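Local coordinates for protein tyrosine recombinase XerH (Helicobacter pylori, PDB 5JK0) that catalyses the site-specific cutting and rejoining of recombining DNA molecules and takes part in chromosome segregation, at residues 78-83 against 131-136; 26-31 against 71-76; 200-205 against 258-263. All coordinates share one frame; numbering follows the deposited sequence.

Contact 1. Residues 78-83 against 131-136; sequences LPLLKF and IALLGL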
loop_
_atom_site.group_PDB
_atom_site.type_symbol
_atom_site.label_atom_id
_atom_site.label_comp_id
_atom_site.label_asym_id
_atom_site.label_seq_id
_atom_site.Cartn_x
_atom_site.Cartn_y
_atom_site.Cartn_z
ATOM N N LEU D 78 3.968 1.143 30.141
ATOM C CA LEU D 78 4.293 -0.283 30.167
ATOM C C LEU D 78 5.332 -0.727 29.122
ATOM O O LEU D 78 6.264 -1.450 29.470
ATOM C CB LEU D 78 3.015 -1.118 30.013
ATOM C CG LEU D 78 3.180 -2.641 30.032
ATOM C CD1 LEU D 78 2.202 -3.278 31.007
ATOM C CD2 LEU D 78 2.992 -3.220 28.638
ATOM N N PRO D 79 5.184 -0.309 27.845
ATOM C CA PRO D 79 6.171 -0.792 26.868
ATOM C C PRO D 79 7.611 -0.372 27.170
ATOM O O PRO D 79 8.538 -1.130 26.882
ATOM C CB PRO D 79 5.698 -0.162 25.553
ATOM C CG PRO D 79 4.248 0.074 25.750
ATOM C CD PRO D 79 4.114 0.465 27.188
ATOM N N LEU D 80 7.797 0.812 27.746
ATOM C CA LEU D 80 9.141 1.305 28.037
ATOM C C LEU D 80 9.733 0.641 29.280
ATOM O O LEU D 80 10.944 0.442 29.365
ATOM C CB LEU D 80 9.129 2.826 28.200
ATOM C CG LEU D 80 8.770 3.610 26.934
ATOM C CD1 LEU D 80 9.001 5.101 27.132
ATOM C CD2 LEU D 80 9.555 3.096 25.733
ATOM N N LEU D 81 8.882 0.297 30.241
ATOM C CA LEU D 81 9.333 -0.431 31.422
ATOM C C LEU D 81 9.722 -1.856 31.040
ATOM O O LEU D 81 10.610 -2.454 31.649
ATOM C CB LEU D 81 8.253 -0.441 32.503
ATOM C CG LEU D 81 7.862 0.922 33.076
ATOM C CD1 LEU D 81 6.858 0.763 34.206
ATOM C CD2 LEU D 81 9.092 1.679 33.551
ATOM N N LYS D 82 9.049 -2.395 30.027
ATOM C CA LYS D 82 9.392 -3.705 29.487
ATOM C C LYS D 82 10.777 -3.676 28.851
ATOM O O LYS D 82 11.551 -4.626 28.982
ATOM C CB LYS D 82 8.356 -4.161 28.456
ATOM C CG LYS D 82 6.989 -4.494 29.029
ATOM C CD LYS D 82 7.038 -5.719 29.922
ATOM C CE LYS D 82 5.644 -6.118 30.375
ATOM N NZ LYS D 82 4.746 -6.385 29.215
ATOM N N PHE D 83 11.082 -2.580 28.162
ATOM C CA PHE D 83 12.367 -2.440 27.486
ATOM C C PHE D 83 13.512 -2.302 28.479
ATOM O O PHE D 83 14.608 -2.815 28.247
ATOM C CB PHE D 83 12.360 -1.240 26.536
ATOM C CG PHE D 83 13.694 -0.977 25.900
ATOM C CD1 PHE D 83 14.211 -1.857 24.963
ATOM C CD2 PHE D 83 14.437 0.139 26.247
ATOM C CE1 PHE D 83 15.444 -1.626 24.382
ATOM C CE2 PHE D 83 15.669 0.378 25.666
ATOM C CZ PHE D 83 16.173 -0.507 24.733
ATOM N N ILE D 131 5.614 2.925 18.467
ATOM C CA ILE D 131 5.402 4.354 18.680
ATOM C C ILE D 131 6.013 4.811 20.007
ATOM O O ILE D 131 6.594 5.895 20.096
ATOM C CB ILE D 131 3.898 4.704 18.656
ATOM C CG1 ILE D 131 3.321 4.473 17.258
ATOM C CG2 ILE D 131 3.664 6.146 19.083
ATOM C CD1 ILE D 131 1.827 4.686 17.175
ATOM N N ALA D 132 5.891 3.969 21.029
ATOM C CA ALA D 132 6.447 4.273 22.344
ATOM C C ALA D 132 7.969 4.360 22.295
ATOM O O ALA D 132 8.564 5.302 22.820
ATOM C CB ALA D 132 6.008 3.230 23.358
ATOM N N LEU D 133 8.590 3.371 21.657
ATOM C CA LEU D 133 10.045 3.330 21.523
ATOM C C LEU D 133 10.567 4.513 20.715
ATOM O O LEU D 133 11.591 5.106 21.059
ATOM C CB LEU D 133 10.487 2.016 20.871
ATOM C CG LEU D 133 10.346 0.740 21.704
ATOM C CD1 LEU D 133 10.628 -0.488 20.850
ATOM C CD2 LEU D 133 11.273 0.776 22.911
ATOM N N LEU D 134 9.862 4.848 19.639
ATOM C CA LEU D 134 10.245 5.971 18.791
ATOM C C LEU D 134 10.193 7.285 19.561
ATOM O O LEU D 134 11.055 8.145 19.392
ATOM C CB LEU D 134 9.340 6.053 17.558
ATOM C CG LEU D 134 9.518 4.966 16.495
ATOM C CD1 LEU D 134 8.530 5.165 15.357
ATOM C CD2 LEU D 134 10.947 4.952 15.973
ATOM N N GLY D 135 9.178 7.432 20.406
ATOM C CA GLY D 135 9.007 8.641 21.191
ATOM C C GLY D 135 10.105 8.848 22.216
ATOM O O GLY D 135 10.558 9.972 22.434
ATOM N N LEU D 136 10.538 7.760 22.847
ATOM C CA LEU D 136 11.560 7.833 23.886
ATOM C C LEU D 136 12.895 8.330 23.340
ATOM O O LEU D 136 13.491 9.255 23.888
ATOM C CB LEU D 136 11.752 6.467 24.548
ATOM C CG LEU D 136 12.877 6.385 25.584
ATOM C CD1 LEU D 136 12.618 7.336 26.746
ATOM C CD2 LEU D 136 13.056 4.958 26.086
#

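Contact 2. Residues 26-31 against 71-76; sequences YKCTSL and LGINTY. With nucleotides of chain G.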
loop_
_atom_site.group_PDB
_atom_site.type_symbol
_atom_site.label_atom_id
_atom_site.label_comp_id
_atom_site.label_asym_id
_atom_site.label_seq_id
_atom_site.Cartn_x
_atom_site.Cartn_y
_atom_site.Cartn_z
ATOM N N TYR D 26 7.341 14.225 30.983
ATOM C CA TYR D 26 7.040 15.150 29.898
ATOM C C TYR D 26 5.704 14.816 29.246
ATOM O O TYR D 26 4.924 15.710 28.919
ATOM C CB TYR D 26 8.151 15.131 28.848
ATOM C CG TYR D 26 7.726 15.709 27.517
ATOM C CD1 TYR D 26 7.523 17.074 27.365
ATOM C CD2 TYR D 26 7.527 14.889 26.414
ATOM C CE1 TYR D 26 7.130 17.607 26.152
ATOM C CE2 TYR D 26 7.136 15.413 25.196
ATOM C CZ TYR D 26 6.940 16.772 25.071
ATOM O OH TYR D 26 6.552 17.300 23.862
ATOM N N LYS D 27 5.449 13.526 29.059
ATOM C CA LYS D 27 4.202 13.080 28.452
ATOM C C LYS D 27 3.015 13.404 29.353
ATOM O O LYS D 27 1.936 13.730 28.869
ATOM C CB LYS D 27 4.248 11.580 28.158
ATOM C CG LYS D 27 5.379 11.165 27.229
ATOM C CD LYS D 27 5.345 11.935 25.918
ATOM C CE LYS D 27 4.125 11.574 25.087
ATOM N NZ LYS D 27 4.118 12.284 23.776
ATOM N N CYS D 28 3.223 13.327 30.663
ATOM C CA CYS D 28 2.166 13.634 31.621
ATOM C C CYS D 28 1.730 15.095 31.533
ATOM O O CYS D 28 0.573 15.421 31.796
ATOM C CB CYS D 28 2.619 13.312 33.046
ATOM S SG CYS D 28 2.616 11.552 33.451
ATOM N N THR D 29 2.659 15.967 31.159
ATOM C CA THR D 29 2.368 17.393 31.065
ATOM C C THR D 29 1.932 17.797 29.659
ATOM O O THR D 29 1.279 18.825 29.477
ATOM C CB THR D 29 3.588 18.243 31.475
ATOM O OG1 THR D 29 4.682 17.977 30.588
ATOM C CG2 THR D 29 4.007 17.920 32.901
ATOM N N SER D 30 2.290 16.987 28.667
ATOM C CA SER D 30 1.982 17.305 27.276
ATOM C C SER D 30 0.700 16.629 26.792
ATOM O O SER D 30 -0.048 17.204 26.002
ATOM C CB SER D 30 3.152 16.915 26.368
ATOM O OG SER D 30 3.407 15.523 26.431
ATOM N N LEU D 31 0.450 15.409 27.258
ATOM C CA LEU D 31 -0.773 14.701 26.890
ATOM C C LEU D 31 -1.976 15.319 27.594
ATOM O O LEU D 31 -1.821 16.082 28.548
ATOM C CB LEU D 31 -0.667 13.211 27.224
ATOM C CG LEU D 31 0.355 12.406 26.418
ATOM C CD1 LEU D 31 0.399 10.958 26.891
ATOM C CD2 LEU D 31 0.048 12.478 24.929
ATOM N N LEU D 71 -5.324 9.434 31.096
ATOM C CA LEU D 71 -5.424 8.157 30.394
ATOM C C LEU D 71 -4.292 7.901 29.402
ATOM O O LEU D 71 -3.876 6.759 29.212
ATOM C CB LEU D 71 -6.762 8.076 29.658
ATOM C CG LEU D 71 -8.016 8.309 30.502
ATOM C CD1 LEU D 71 -9.262 8.260 29.632
ATOM C CD2 LEU D 71 -8.100 7.289 31.626
ATOM N N GLY D 72 -3.800 8.963 28.774
ATOM C CA GLY D 72 -2.822 8.839 27.707
ATOM C C GLY D 72 -1.496 8.203 28.088
ATOM O O GLY D 72 -0.766 7.718 27.223
ATOM N N ILE D 73 -1.186 8.193 29.380
ATOM C CA ILE D 73 0.109 7.709 29.847
ATOM C C ILE D 73 0.251 6.189 29.706
ATOM O O ILE D 73 1.365 5.667 29.656
ATOM C CB ILE D 73 0.354 8.116 31.322
ATOM C CG1 ILE D 73 1.827 7.942 31.699
ATOM C CG2 ILE D 73 -0.550 7.331 32.262
ATOM C CD1 ILE D 73 2.776 8.750 30.842
ATOM N N ASN D 74 -0.875 5.483 29.620
ATOM C CA ASN D 74 -0.856 4.021 29.574
ATOM C C ASN D 74 -0.204 3.474 28.306
ATOM O O ASN D 74 0.325 2.361 28.297
ATOM C CB ASN D 74 -2.277 3.464 29.702
ATOM C CG ASN D 74 -2.994 3.370 28.367
ATOM O OD1 ASN D 74 -2.961 2.332 27.705
ATOM N ND2 ASN D 74 -3.648 4.456 27.966
ATOM N N THR D 75 -0.244 4.265 27.238
ATOM C CA THR D 75 0.290 3.846 25.949
ATOM C C THR D 75 1.819 3.819 25.959
ATOM O O THR D 75 2.442 3.052 25.222
ATOM C CB THR D 75 -0.202 4.777 24.820
ATOM O OG1 THR D 75 -1.625 4.920 24.905
ATOM C CG2 THR D 75 0.162 4.216 23.451
ATOM N N TYR D 76 2.419 4.643 26.810
ATOM C CA TYR D 76 3.872 4.789 26.833
ATOM C C TYR D 76 4.536 4.085 28.016
ATOM O O TYR D 76 5.674 3.627 27.909
ATOM C CB TYR D 76 4.248 6.272 26.848
ATOM C CG TYR D 76 3.900 7.004 25.573
ATOM C CD1 TYR D 76 4.791 7.044 24.508
ATOM C CD2 TYR D 76 2.680 7.654 25.432
ATOM C CE1 TYR D 76 4.479 7.711 23.339
ATOM C CE2 TYR D 76 2.359 8.325 24.265
ATOM C CZ TYR D 76 3.263 8.349 23.222
ATOM O OH TYR D 76 2.950 9.014 22.058
ATOM P P DT G 19 1.915 12.222 20.832
ATOM O OP1 DT G 19 2.799 13.270 20.277
ATOM O OP2 DT G 19 2.380 11.383 21.961
ATOM O "O5'" DT G 19 0.527 12.885 21.271
ATOM C "C5'" DT G 19 -0.187 13.708 20.349
ATOM C "C4'" DT G 19 -1.676 13.391 20.363
ATOM O "O4'" DT G 19 -1.921 12.151 19.652
ATOM C "C3'" DT G 19 -2.299 13.221 21.754
ATOM O "O3'" DT G 19 -3.486 13.996 21.850
ATOM C "C2'" DT G 19 -2.597 11.724 21.834
ATOM C "C1'" DT G 19 -2.851 11.385 20.375
ATOM N N1 DT G 19 -2.639 9.948 20.047
ATOM C C2 DT G 19 -3.673 9.222 19.499
ATOM O O2 DT G 19 -4.770 9.697 19.263
ATOM N N3 DT G 19 -3.375 7.912 19.233
ATOM C C4 DT G 19 -2.173 7.267 19.457
ATOM O O4 DT G 19 -2.003 6.084 19.184
ATOM C C5 DT G 19 -1.131 8.085 20.033
ATOM C C7 DT G 19 0.218 7.494 20.321
ATOM C C6 DT G 19 -1.411 9.371 20.297
ATOM P P DT G 20 -4.172 14.252 23.280
ATOM O OP1 DT G 20 -4.768 15.607 23.244
ATOM O OP2 DT G 20 -3.185 13.909 24.327
ATOM O "O5'" DT G 20 -5.349 13.171 23.342
ATOM C "C5'" DT G 20 -6.419 13.236 22.407
ATOM C "C4'" DT G 20 -7.284 11.990 22.481
ATOM O "O4'" DT G 20 -6.525 10.842 22.043
ATOM C "C3'" DT G 20 -7.814 11.643 23.879
ATOM O "O3'" DT G 20 -9.238 11.731 23.894
ATOM C "C2'" DT G 20 -7.326 10.205 24.131
ATOM C "C1'" DT G 20 -6.993 9.715 22.730
ATOM N N1 DT G 20 -5.932 8.665 22.700
ATOM C C2 DT G 20 -6.238 7.417 22.212
ATOM O O2 DT G 20 -7.343 7.114 21.796
ATOM N N3 DT G 20 -5.197 6.525 22.225
ATOM C C4 DT G 20 -3.908 6.754 22.671
ATOM O O4 DT G 20 -3.041 5.887 22.643
ATOM C C5 DT G 20 -3.654 8.084 23.172
ATOM C C7 DT G 20 -2.292 8.451 23.683
ATOM C C6 DT G 20 -4.667 8.966 23.162
ATOM P P DT G 21 -10.066 11.403 25.232
ATOM O OP1 DT G 21 -11.247 12.293 25.243
ATOM O OP2 DT G 21 -9.136 11.417 26.383
ATOM O "O5'" DT G 21 -10.566 9.899 25.008
ATOM C "C5'" DT G 21 -11.368 9.587 23.873
ATOM C "C4'" DT G 21 -11.480 8.086 23.675
ATOM O "O4'" DT G 21 -10.174 7.520 23.493
ATOM C "C3'" DT G 21 -12.070 7.319 24.850
ATOM O "O3'" DT G 21 -13.475 7.166 24.679
ATOM C "C2'" DT G 21 -11.350 5.959 24.807
ATOM C "C1'" DT G 21 -10.270 6.141 23.736
ATOM N N1 DT G 21 -8.937 5.623 24.151
ATOM C C2 DT G 21 -8.568 4.353 23.779
ATOM O O2 DT G 21 -9.278 3.622 23.111
ATOM N N3 DT G 21 -7.331 3.965 24.215
ATOM C C4 DT G 21 -6.442 4.704 24.973
ATOM O O4 DT G 21 -5.348 4.266 25.315
ATOM C C5 DT G 21 -6.892 6.029 25.333
ATOM C C7 DT G 21 -6.014 6.925 26.155
ATOM C C6 DT G 21 -8.104 6.419 24.912
#

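Contact 3. Residues 200-205 against 258-263; sequences RNRLLI and LKEWLI. With nucleotides of chain H.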
loop_
_atom_site.group_PDB
_atom_site.type_symbol
_atom_site.label_atom_id
_atom_site.label_comp_id
_atom_site.label_asym_id
_atom_site.label_seq_id
_atom_site.Cartn_x
_atom_site.Cartn_y
_atom_site.Cartn_z
ATOM N N ARG D 200 -31.398 3.684 36.932
ATOM C CA ARG D 200 -30.184 4.355 36.482
ATOM C C ARG D 200 -29.577 3.689 35.251
ATOM O O ARG D 200 -29.237 4.358 34.276
ATOM C CB ARG D 200 -29.152 4.389 37.610
ATOM C CG ARG D 200 -27.834 5.044 37.235
ATOM C CD ARG D 200 -26.778 4.768 38.289
ATOM N NE ARG D 200 -26.485 3.341 38.393
ATOM C CZ ARG D 200 -25.754 2.795 39.359
ATOM N NH1 ARG D 200 -25.239 3.556 40.315
ATOM N NH2 ARG D 200 -25.541 1.486 39.371
ATOM N N ASN D 201 -29.440 2.369 35.306
ATOM C CA ASN D 201 -28.785 1.624 34.238
ATOM C C ASN D 201 -29.595 1.592 32.946
ATOM O O ASN D 201 -29.032 1.695 31.857
ATOM C CB ASN D 201 -28.483 0.198 34.697
ATOM C CG ASN D 201 -27.454 0.152 35.810
ATOM O OD1 ASN D 201 -27.134 1.175 36.416
ATOM N ND2 ASN D 201 -26.933 -1.037 36.088
ATOM N N ARG D 202 -30.911 1.447 33.065
ATOM C CA ARG D 202 -31.771 1.438 31.888
ATOM C C ARG D 202 -31.710 2.776 31.160
ATOM O O ARG D 202 -31.593 2.818 29.937
ATOM C CB ARG D 202 -33.216 1.111 32.266
ATOM C CG ARG D 202 -33.460 -0.357 32.566
ATOM C CD ARG D 202 -34.930 -0.705 32.420
ATOM N NE ARG D 202 -35.772 0.086 33.312
ATOM C CZ ARG D 202 -37.095 0.155 33.219
ATOM N NH1 ARG D 202 -37.786 0.896 34.075
ATOM N NH2 ARG D 202 -37.731 -0.515 32.268
ATOM N N LEU D 203 -31.781 3.866 31.919
ATOM C CA LEU D 203 -31.717 5.204 31.343
ATOM C C LEU D 203 -30.366 5.457 30.678
ATOM O O LEU D 203 -30.297 6.057 29.608
ATOM C CB LEU D 203 -31.981 6.263 32.416
ATOM C CG LEU D 203 -31.903 7.724 31.966
ATOM C CD1 LEU D 203 -32.910 8.007 30.860
ATOM C CD2 LEU D 203 -32.119 8.662 33.143
ATOM N N LEU D 204 -29.298 4.986 31.314
ATOM C CA LEU D 204 -27.944 5.183 30.804
ATOM C C LEU D 204 -27.733 4.499 29.458
ATOM O O LEU D 204 -27.219 5.106 28.517
ATOM C CB LEU D 204 -26.917 4.666 31.816
ATOM C CG LEU D 204 -25.449 4.688 31.381
ATOM C CD1 LEU D 204 -25.009 6.102 31.036
ATOM C CD2 LEU D 204 -24.558 4.098 32.463
ATOM N N ILE D 205 -28.133 3.235 29.373
ATOM C CA ILE D 205 -27.919 2.437 28.170
ATOM C C ILE D 205 -28.808 2.894 27.015
ATOM O O ILE D 205 -28.360 2.952 25.870
ATOM C CB ILE D 205 -28.160 0.938 28.451
ATOM C CG1 ILE D 205 -27.182 0.441 29.518
ATOM C CG2 ILE D 205 -28.011 0.116 27.180
ATOM C CD1 ILE D 205 -27.271 -1.041 29.796
ATOM N N LEU D 258 -36.243 9.055 33.018
ATOM C CA LEU D 258 -35.532 10.212 33.549
ATOM C C LEU D 258 -36.212 10.763 34.798
ATOM O O LEU D 258 -35.548 11.123 35.768
ATOM C CB LEU D 258 -35.419 11.306 32.484
ATOM C CG LEU D 258 -34.648 12.565 32.885
ATOM C CD1 LEU D 258 -33.219 12.219 33.270
ATOM C CD2 LEU D 258 -34.672 13.588 31.760
ATOM N N LYS D 259 -37.539 10.823 34.770
ATOM C CA LYS D 259 -38.303 11.299 35.916
ATOM C C LYS D 259 -38.142 10.357 37.104
ATOM O O LYS D 259 -37.991 10.798 38.242
ATOM C CB LYS D 259 -39.783 11.444 35.555
ATOM N N GLU D 260 -38.167 9.057 36.829
ATOM C CA GLU D 260 -38.059 8.046 37.875
ATOM C C GLU D 260 -36.666 8.019 38.496
ATOM O O GLU D 260 -36.521 7.868 39.711
ATOM C CB GLU D 260 -38.409 6.667 37.314
ATOM C CG GLU D 260 -38.359 5.548 38.341
ATOM C CD GLU D 260 -38.684 4.193 37.742
ATOM O OE1 GLU D 260 -38.899 4.120 36.514
ATOM O OE2 GLU D 260 -38.726 3.201 38.501
ATOM N N TRP D 261 -35.643 8.169 37.660
ATOM C CA TRP D 261 -34.261 8.111 38.128
ATOM C C TRP D 261 -33.883 9.332 38.963
ATOM O O TRP D 261 -33.208 9.202 39.986
ATOM C CB TRP D 261 -33.301 7.966 36.944
ATOM C CG TRP D 261 -31.879 8.325 37.267
ATOM C CD1 TRP D 261 -31.105 9.249 36.626
ATOM C CD2 TRP D 261 -31.065 7.777 38.314
ATOM N NE1 TRP D 261 -29.859 9.305 37.204
ATOM C CE2 TRP D 261 -29.811 8.416 38.244
ATOM C CE3 TRP D 261 -31.278 6.810 39.303
ATOM C CZ2 TRP D 261 -28.772 8.116 39.123
ATOM C CZ3 TRP D 261 -30.246 6.518 40.176
ATOM C CH2 TRP D 261 -29.008 7.167 40.079
ATOM N N LEU D 262 -34.319 10.511 38.532
ATOM C CA LEU D 262 -34.020 11.745 39.255
ATOM C C LEU D 262 -34.613 11.731 40.661
ATOM O O LEU D 262 -34.079 12.362 41.573
ATOM C CB LEU D 262 -34.535 12.959 38.481
ATOM C CG LEU D 262 -33.733 13.344 37.236
ATOM C CD1 LEU D 262 -34.379 14.522 36.524
ATOM C CD2 LEU D 262 -32.290 13.657 37.601
ATOM N N ILE D 263 -35.716 11.010 40.829
ATOM C CA ILE D 263 -36.333 10.857 42.141
ATOM C C ILE D 263 -35.457 10.001 43.050
ATOM O O ILE D 263 -35.168 10.376 44.187
ATOM C CB ILE D 263 -37.732 10.222 42.041
ATOM C CG1 ILE D 263 -38.695 11.164 41.316
ATOM C CG2 ILE D 263 -38.270 9.890 43.423
ATOM C CD1 ILE D 263 -40.068 10.573 41.088
ATOM P P DG H 4 -22.584 0.787 41.935
ATOM O OP1 DG H 4 -21.846 1.887 42.592
ATOM O OP2 DG H 4 -23.974 1.010 41.476
ATOM O "O5'" DG H 4 -21.734 0.252 40.685
ATOM C "C5'" DG H 4 -20.464 0.824 40.369
ATOM C "C4'" DG H 4 -19.379 0.305 41.299
ATOM O "O4'" DG H 4 -19.495 -1.127 41.432
ATOM C "C3'" DG H 4 -17.961 0.523 40.809
ATOM O "O3'" DG H 4 -17.514 1.825 41.164
ATOM C "C2'" DG H 4 -17.185 -0.558 41.559
ATOM C "C1'" DG H 4 -18.224 -1.676 41.730
ATOM N N9 DG H 4 -17.997 -2.835 40.867
ATOM C C8 DG H 4 -18.892 -3.398 39.988
ATOM N N7 DG H 4 -18.417 -4.433 39.352
ATOM C C5 DG H 4 -17.123 -4.569 39.839
ATOM C C6 DG H 4 -16.123 -5.517 39.517
ATOM O O6 DG H 4 -16.186 -6.454 38.710
ATOM N N1 DG H 4 -14.953 -5.299 40.241
ATOM C C2 DG H 4 -14.772 -4.292 41.159
ATOM N N2 DG H 4 -13.573 -4.240 41.756
ATOM N N3 DG H 4 -15.702 -3.397 41.472
ATOM C C4 DG H 4 -16.849 -3.594 40.775
#

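Contact 1. Residues 78-83 against 131-136
L80 reaches from helix 74-93 between three residues of helix 123-143, a worked example of how one leucine can join two crossed helices. Its CA-CB bond does not aim at the other helix, but with CG anti to the carbonyl carbon (chi1 -65°) both methyls are carried up to it. L80 CD2 does most of the touching: it meets L133 CD2 and L136 CD2, each at 4.0 Å, and rests on the carbonyl oxygen of A132. The other methyl lies against the base of L136, with L80 CD1 4.0 Å from L136 CB, and the two leucines overlap side by side, running antiparallel. To one end of this cluster P79 CB meets A132 CB at 4.1 Å, small groups that bring the backbones close. To the other, L133 CD2 approaches F83 CG obliquely at 4.2 Å. The proline nitrogen has no N-H to give to the preceding turn, and helix 74-93 kinks there. F23 of helix 12-30 packs on L80 and L136 alike, while F83 makes an edge-to-face pair with F113 of helix 107-117. The axes of 78-83 and 131-136 come within 9.4 Å and cross at -74°, a steep packing by apolar side chains in the helical core-binding domain of tyrosine recombinases.

Contact 2. Residues 26-31 against 71-76
On the DNA-facing side of the core-binding domain, where helix 12-30 ends beside the start of helix 74-93, K27 and Y76 come together over a phosphate. The lysine chain is bent at chi2 and chi3 (-55° and -67°), which lays K27 CE over one face of the phenol, 4.0 Å from the Y76 ring centroid, in a CH-pi contact. Its ammonium then goes on to the DNA, K27 NZ donating to OP2 of DT19 of chain G at 2.7 Å. The Y76 hydroxyl points to the same oxygen, at a spacing so short that its bond is doubtful. L31 lies between G72 and the DNA backbone, L31 CD1 3.5 Å from G72 O and CD2 toward the phosphates. I73 CD1 fits against C28 SG at 3.8 Å. The first residues of helix 74-93 carry base contacts: T75 OG1 donates to O4 of DT20 of chain G at 2.8 Å, and N74 ND2 to O4 of DT21 of chain G at 3.2 Å. N74 ND2 also bonds to L71 O at 2.6 Å, in its own amide plane, which fixes how the amide is turned, and N74 OD1 accepts from an adenine base. The chemistry implies two modes of DNA binding side by side, charge on the backbone and hydrogen bonds to the major-groove edges of bases.

Contact 3. Residues 200-205 against 258-263
R200 swings its CG away from the backbone N (chi1 179°) and keeps its chain straight as far as CD, which lays the aliphatic part along one face of W261. The two side chains run alongside each other in the same direction. R200 CB stands 3.6 Å from the centroid of the W261 six-membered ring, a CH-pi contact over the face, and R200 CG follows at 3.7 Å from W261 CZ2. A bend at chi3 (63°) then turns the guanidinium off the indole toward the DNA. There R200 NH2 donates to OP2 of DG4 of chain H at 2.7 Å. A weak bond from NH1, which also bonds to C277 O, runs to the same oxygen; that oxygen lies at the guanidinium edge, in plane. R200 NE gives a nearly straight bond of 3.0 Å to N201 OD1, so a neighbour in the same helix steadies the rotation of the group; N201 ND2 in turn bonds to Y288 OH.

The pairing belongs to the catalytic domain of the tyrosine recombinase fold, where the helix preceding the three-stranded sheet in sequence, 198-211, crosses the helix following it, 255-264, at -135° (axes of the two short segments). W261 is held by its NE1 bond to L275 O and an edge-to-face pair with Y268. Farther along, L203 meets W261 at about a right angle, with L203 CD2 3.7 Å from W261 CD1, and the same methyl is 3.7 Å from L258 CD1. Beside this packing, R202 NH1 and E260 OE1 are 4.2 Å apart, opposite charges too distant for a salt bridge; R202 NH2 instead pairs with D189.

In the fold
Read from the N terminus, the three contacts follow one another in series, none nested in or crossing another. Contact 2 closes first, bringing residues 71-76 back to 26-31 after a span that holds helices 39-48 and 55-68. Contact 1 then closes a span that includes helix 107-117. The two share helix 74-93 and touch, A132 CA lying 3.9 Å from Y76 CD1, so that helices 12-30, 74-93 and 123-143 form one continuous core. Contact 3 closes a span that carries the three-stranded sheet and also the predicted active-site residues R214 and K240. Its centre is about 43 Å from that of contact 1, in the separate catalytic domain.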